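Local coordinates for prolyl-tRNA synthetase (PDB 3IAL), which probably charges tRNA(Pro) with L-proline at the expense of ATP, working through a prolyl-adenylate intermediate of the kind bound here, at residues 92-97 against 120-125; 86-91 against 102-107. One frame throughout, in Å; residues are numbered along the deposited sequence.

Interaction 1: residues 92-97 against 120-125. With PR8 (5'-O-[(R)-hydroxy{[(2S)-pyrrolidin-2-ylcarbonyl]oxy}phosphoryl]adenosine), chain H.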
# COMPACT_ATOMS: atom_id res chain seq x y z
N SER B 92 -8.93 -11.89 -28.06
CA SER B 92 -10.30 -12.40 -28.19
C SER B 92 -10.77 -13.25 -27.01
O SER B 92 -11.77 -12.94 -26.37
CB SER B 92 -10.43 -13.22 -29.48
OG SER B 92 -11.75 -13.72 -29.63
N ASP B 93 -10.05 -14.33 -26.72
CA ASP B 93 -10.45 -15.24 -25.65
C ASP B 93 -10.43 -14.56 -24.27
O ASP B 93 -11.27 -14.87 -23.43
CB ASP B 93 -9.58 -16.51 -25.66
CG ASP B 93 -9.90 -17.42 -26.85
OD1 ASP B 93 -10.94 -17.22 -27.52
OD2 ASP B 93 -9.10 -18.34 -27.12
N HIS B 94 -9.51 -13.63 -24.06
CA HIS B 94 -9.45 -12.87 -22.81
C HIS B 94 -10.66 -11.96 -22.64
O HIS B 94 -11.26 -11.92 -21.56
CB HIS B 94 -8.15 -12.06 -22.75
CG HIS B 94 -7.91 -11.39 -21.44
ND1 HIS B 94 -7.56 -12.07 -20.30
CD2 HIS B 94 -7.96 -10.08 -21.09
CE1 HIS B 94 -7.40 -11.22 -19.30
NE2 HIS B 94 -7.64 -10.00 -19.76
N ILE B 95 -11.04 -11.23 -23.69
CA ILE B 95 -12.16 -10.29 -23.61
C ILE B 95 -13.52 -10.99 -23.49
O ILE B 95 -14.38 -10.53 -22.73
CB ILE B 95 -12.19 -9.26 -24.79
CG1 ILE B 95 -13.29 -8.22 -24.57
CG2 ILE B 95 -12.38 -9.96 -26.13
CD1 ILE B 95 -13.30 -7.59 -23.19
N LYS B 96 -13.73 -12.09 -24.21
CA LYS B 96 -14.97 -12.86 -24.06
C LYS B 96 -15.14 -13.38 -22.63
O LYS B 96 -16.27 -13.50 -22.14
CB LYS B 96 -15.03 -14.04 -25.04
CG LYS B 96 -15.06 -13.67 -26.52
CD LYS B 96 -16.13 -12.64 -26.87
CE LYS B 96 -16.08 -12.28 -28.35
NZ LYS B 96 -14.72 -11.85 -28.79
N GLY B 97 -14.02 -13.69 -21.98
CA GLY B 97 -14.04 -14.14 -20.60
C GLY B 97 -14.44 -13.06 -19.61
O GLY B 97 -15.00 -13.36 -18.56
N ARG B 120 -10.46 -1.66 -14.67
CA ARG B 120 -9.73 -2.92 -14.80
C ARG B 120 -10.41 -4.10 -14.08
O ARG B 120 -10.64 -4.05 -12.88
CB ARG B 120 -8.29 -2.77 -14.30
CG ARG B 120 -8.16 -2.27 -12.88
CD ARG B 120 -6.70 -2.11 -12.49
NE ARG B 120 -6.62 -1.37 -11.25
CZ ARG B 120 -5.65 -0.53 -10.91
NH1 ARG B 120 -4.61 -0.29 -11.71
NH2 ARG B 120 -5.74 0.09 -9.75
N PRO B 121 -10.78 -5.15 -14.82
CA PRO B 121 -11.18 -6.41 -14.16
C PRO B 121 -9.98 -7.28 -13.81
O PRO B 121 -10.07 -8.18 -12.98
CB PRO B 121 -12.03 -7.09 -15.23
CG PRO B 121 -11.45 -6.62 -16.52
CD PRO B 121 -11.06 -5.18 -16.27
N THR B 122 -8.88 -7.00 -14.49
CA THR B 122 -7.60 -7.67 -14.32
C THR B 122 -6.76 -6.92 -15.36
O THR B 122 -7.33 -6.32 -16.29
CB THR B 122 -7.66 -9.19 -14.60
OG1 THR B 122 -6.35 -9.76 -14.47
CG2 THR B 122 -8.22 -9.47 -16.00
N SER B 123 -5.45 -6.88 -15.20
CA SER B 123 -4.68 -5.86 -15.92
C SER B 123 -3.83 -6.32 -17.11
O SER B 123 -3.07 -5.53 -17.65
CB SER B 123 -3.83 -5.07 -14.92
OG SER B 123 -4.64 -4.62 -13.84
N GLU B 124 -3.97 -7.58 -17.54
CA GLU B 124 -3.18 -8.09 -18.67
C GLU B 124 -3.13 -7.13 -19.86
O GLU B 124 -2.05 -6.79 -20.33
CB GLU B 124 -3.68 -9.45 -19.16
CG GLU B 124 -3.27 -10.62 -18.27
CD GLU B 124 -4.11 -10.76 -17.00
OE1 GLU B 124 -5.12 -10.05 -16.85
OE2 GLU B 124 -3.74 -11.60 -16.16
N THR B 125 -4.29 -6.68 -20.33
CA THR B 125 -4.35 -5.93 -21.59
C THR B 125 -3.60 -4.60 -21.49
O THR B 125 -2.94 -4.17 -22.44
CB THR B 125 -5.81 -5.71 -22.07
OG1 THR B 125 -6.56 -5.02 -21.06
CG2 THR B 125 -6.49 -7.03 -22.38
C PR8 H . -5.96 -13.74 -12.56
N PR8 H . -4.80 -11.96 -13.70
O PR8 H . -6.90 -12.94 -12.52
P PR8 H . -7.34 -15.37 -11.28
N1 PR8 H . -13.82 -11.66 -5.06
C2 PR8 H . -12.71 -11.85 -4.36
N3 PR8 H . -11.62 -12.43 -4.89
C4 PR8 H . -11.61 -12.84 -6.16
C5 PR8 H . -12.76 -12.66 -6.92
C6 PR8 H . -13.88 -12.06 -6.35
N6 PR8 H . -14.99 -11.88 -7.07
N7 PR8 H . -12.52 -13.15 -8.13
C8 PR8 H . -11.26 -13.61 -8.14
N9 PR8 H . -10.71 -13.43 -6.94
CA PR8 H . -4.64 -13.33 -13.20
CB PR8 H . -3.57 -13.28 -12.12
CD PR8 H . -3.68 -11.17 -13.21
CG PR8 H . -3.39 -11.79 -11.83
C1' PR8 H . -9.31 -13.84 -6.57
O10 PR8 H . -6.00 -15.03 -12.11
O1P PR8 H . -8.55 -15.48 -12.13
C2' PR8 H . -9.12 -15.37 -6.54
O2' PR8 H . -8.29 -15.74 -5.43
O2P PR8 H . -7.03 -16.76 -10.55
C3' PR8 H . -8.34 -15.64 -7.81
O3' PR8 H . -7.60 -16.86 -7.68
C4' PR8 H . -7.41 -14.44 -7.72
O4' PR8 H . -8.36 -13.36 -7.58
C5' PR8 H . -6.59 -14.35 -8.99
O5' PR8 H . -7.45 -14.26 -10.11
O HOH W 1 -7.04 -6.91 -19.04

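Interaction 2: residues 86-91 against 102-107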
# COMPACT_ATOMS: atom_id res chain seq x y z
N SER B 86 -9.95 0.02 -26.66
CA SER B 86 -9.14 -0.59 -27.72
C SER B 86 -8.07 -1.56 -27.18
O SER B 86 -7.75 -2.55 -27.83
CB SER B 86 -8.50 0.48 -28.59
OG SER B 86 -7.81 1.42 -27.79
N PHE B 87 -7.52 -1.26 -26.00
CA PHE B 87 -6.61 -2.19 -25.32
C PHE B 87 -7.33 -3.49 -24.96
O PHE B 87 -6.88 -4.59 -25.29
CB PHE B 87 -6.06 -1.57 -24.03
CG PHE B 87 -4.84 -0.70 -24.22
CD1 PHE B 87 -4.51 -0.15 -25.45
CD2 PHE B 87 -4.04 -0.41 -23.12
CE1 PHE B 87 -3.40 0.65 -25.59
CE2 PHE B 87 -2.91 0.40 -23.26
CZ PHE B 87 -2.59 0.92 -24.49
N LEU B 88 -8.46 -3.33 -24.28
CA LEU B 88 -9.17 -4.44 -23.65
C LEU B 88 -9.73 -5.44 -24.66
O LEU B 88 -9.87 -6.62 -24.34
CB LEU B 88 -10.30 -3.88 -22.78
CG LEU B 88 -10.97 -4.81 -21.78
CD1 LEU B 88 -10.04 -5.14 -20.62
CD2 LEU B 88 -12.27 -4.17 -21.27
N LYS B 89 -10.04 -4.96 -25.87
CA LYS B 89 -10.63 -5.80 -26.92
C LYS B 89 -9.60 -6.52 -27.83
O LYS B 89 -9.99 -7.30 -28.70
CB LYS B 89 -11.57 -4.96 -27.79
CG LYS B 89 -10.86 -4.06 -28.80
CD LYS B 89 -11.82 -3.16 -29.55
CE LYS B 89 -11.12 -2.43 -30.68
NZ LYS B 89 -11.97 -1.39 -31.31
N LYS B 90 -8.31 -6.24 -27.65
CA LYS B 90 -7.26 -6.82 -28.51
C LYS B 90 -7.26 -8.36 -28.51
O LYS B 90 -7.25 -8.97 -29.58
CB LYS B 90 -5.87 -6.30 -28.11
CG LYS B 90 -5.43 -5.01 -28.79
CD LYS B 90 -4.46 -5.26 -29.95
CE LYS B 90 -3.52 -4.08 -30.19
NZ LYS B 90 -4.23 -2.82 -30.61
N GLU B 91 -7.27 -8.98 -27.33
CA GLU B 91 -7.17 -10.45 -27.22
C GLU B 91 -8.56 -11.06 -27.08
O GLU B 91 -9.26 -10.81 -26.10
CB GLU B 91 -6.30 -10.86 -26.02
CG GLU B 91 -5.45 -12.13 -26.22
CD GLU B 91 -6.26 -13.42 -26.37
OE1 GLU B 91 -7.32 -13.57 -25.73
OE2 GLU B 91 -5.80 -14.30 -27.12
N CYS B 102 -17.05 -5.99 -17.01
CA CYS B 102 -16.47 -4.65 -17.10
C CYS B 102 -17.45 -3.52 -16.77
O CYS B 102 -18.51 -3.42 -17.39
CB CYS B 102 -15.88 -4.39 -18.49
SG CYS B 102 -14.37 -5.30 -18.83
N PHE B 103 -17.08 -2.69 -15.79
CA PHE B 103 -17.72 -1.39 -15.59
C PHE B 103 -17.17 -0.45 -16.64
O PHE B 103 -15.97 -0.42 -16.86
CB PHE B 103 -17.37 -0.82 -14.22
CG PHE B 103 -18.09 -1.47 -13.08
CD1 PHE B 103 -19.30 -0.96 -12.61
CD2 PHE B 103 -17.55 -2.58 -12.44
CE1 PHE B 103 -19.97 -1.55 -11.54
CE2 PHE B 103 -18.21 -3.18 -11.37
CZ PHE B 103 -19.41 -2.67 -10.91
N TRP B 104 -18.03 0.34 -17.29
CA TRP B 104 -17.57 1.28 -18.33
C TRP B 104 -17.77 2.72 -17.90
O TRP B 104 -18.86 3.11 -17.49
CB TRP B 104 -18.28 1.03 -19.66
CG TRP B 104 -17.89 -0.27 -20.30
CD1 TRP B 104 -18.59 -1.44 -20.25
CD2 TRP B 104 -16.70 -0.55 -21.05
NE1 TRP B 104 -17.92 -2.43 -20.93
CE2 TRP B 104 -16.75 -1.91 -21.43
CE3 TRP B 104 -15.60 0.22 -21.44
CZ2 TRP B 104 -15.74 -2.52 -22.18
CZ3 TRP B 104 -14.59 -0.38 -22.19
CH2 TRP B 104 -14.67 -1.75 -22.55
N VAL B 105 -16.68 3.50 -17.98
CA VAL B 105 -16.74 4.94 -17.84
C VAL B 105 -16.96 5.53 -19.22
O VAL B 105 -16.19 5.25 -20.14
CB VAL B 105 -15.43 5.51 -17.24
CG1 VAL B 105 -15.45 7.05 -17.26
CG2 VAL B 105 -15.23 4.99 -15.83
N GLU B 106 -18.00 6.33 -19.37
CA GLU B 106 -18.40 6.86 -20.67
C GLU B 106 -18.45 8.38 -20.73
O GLU B 106 -18.45 8.95 -21.82
CB GLU B 106 -19.74 6.27 -21.09
CG GLU B 106 -19.75 4.74 -21.06
CD GLU B 106 -20.86 4.12 -21.89
OE1 GLU B 106 -21.89 4.79 -22.12
OE2 GLU B 106 -20.69 2.97 -22.32
N LYS B 107 -18.52 9.04 -19.58
CA LYS B 107 -18.51 10.50 -19.53
C LYS B 107 -17.46 11.01 -18.55
O LYS B 107 -17.12 10.33 -17.59
CB LYS B 107 -19.88 11.04 -19.14
CG LYS B 107 -20.96 10.80 -20.18
CD LYS B 107 -22.18 11.67 -19.94
CE LYS B 107 -23.33 11.30 -20.87
NZ LYS B 107 -23.94 9.97 -20.49

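Interaction 1: residues 92-97 against 120-125
His94 reaches from helix 92-98 into the turn and first helical residues of 120-125, where Thr122, Glu124 and Thr125 surround one end of its imidazole. His94 CE1 lies 3.5 Å from Glu124 OE1, and the ring and carboxylate planes stand 60° apart. Thr122 CG2 packs on the same carbon, 3.8 Å from His94 CE1, while Thr125 CG2 lies 3.6 Å from His94 CD2. With CG anti to the backbone N (chi1 -173°), the imidazole extends from its helix toward the turn. A water joins the two sides by bonding to His94 NE2, donating to Thr122 O and accepting from Thr125 N. At the other nitrogen, His94 ND1 is bonded to Pro218 O, so both nitrogens have partners, which should restrain the ring's rotation; Phe248 meets the ring edge-to-face. Beyond Thr122 and Glu124 lies the prolyl-adenylate. Its pyrrolidine N donates to Thr122 OG1 at 2.8 Å and lies 2.7 Å from Glu124 OE2. Thr122 OG1 in turn donates to the syn lone pair of Glu124 OE1 (2.7 Å), which steadies the carboxylate. Threonine suits this place because its hydroxyl serves the ligand while its methyl packs on His94. An acidic side chain beside the amine is consistent with recognition of proline as a charged secondary ammonium, and His94, packed behind Thr122 and Glu124, probably helps to position them from the second shell.

Interaction 2: residues 86-91 against 102-107
Leu88, on the short helix 85-88, packs on Cys102, just before strand 103-108, and on Trp104 within it; inside this chain that strand is an outer member of the three-stranded antiparallel sheet 82-84, 111-119 and 103-108. Leu88 carries its whole side of the contact through one methyl. Its CG is anti to the backbone N (chi1 -166°), and this extends the branched end toward the strand, where CD2 touches both a sulfur and the indole. Ala118 of the central strand touches Leu88 as well, so a compact, branched aliphatic residue suits a site enclosed from several directions, and the indole of Trp104 also makes a cation-pi contact with Arg116. After Leu88 the chain turns, with Lys90 N bonded to Phe87 O, and Glu91 caps the next helix by accepting from His94 N through OE1. On the strand, Trp104 comes to meet Leu88 from the opposite direction. A broad aromatic suits the position, since its far rim meets the leucine methyl while its pi system also meets a cation. The strand continues the sheet into the dimer, since Trp104, Val105 and Lys107 pair in an antiparallel ladder with a strand of the second subunit. Cysteine suits its place because a small, apolar thiol can approach the leucine methyl closely. Cys102 CB lies over one indole face, 3.5 Å above its plane and offset toward the rim, and Leu88 CD2 is 3.4 Å from Cys102 SG and 3.6 Å from Trp104 CH2.

In the fold
The two contacts have centres about 9 Å apart, and their segments alternate along the chain: 86-91 runs into 92-97, and 102-107 leads through strand 111-119 to 120-125. They also touch directly. Thr125 OG1 lies 3.5 Å from Leu88 CD1, Ile95 CB is 3.5 Å from Leu88 O, and Pro121 CG packs 4.0 Å from Cys102 SG. Interaction 1 includes residues that bind the prolyl-adenylate, whereas in interaction 2 the side chain of Leu88 is about 11 Å from that ligand. Through Leu88 and Cys102, interaction 2 packs against Thr125 and Pro121, which flank the ligand-binding residues in sequence, while its strand carries the sheet on to the second subunit.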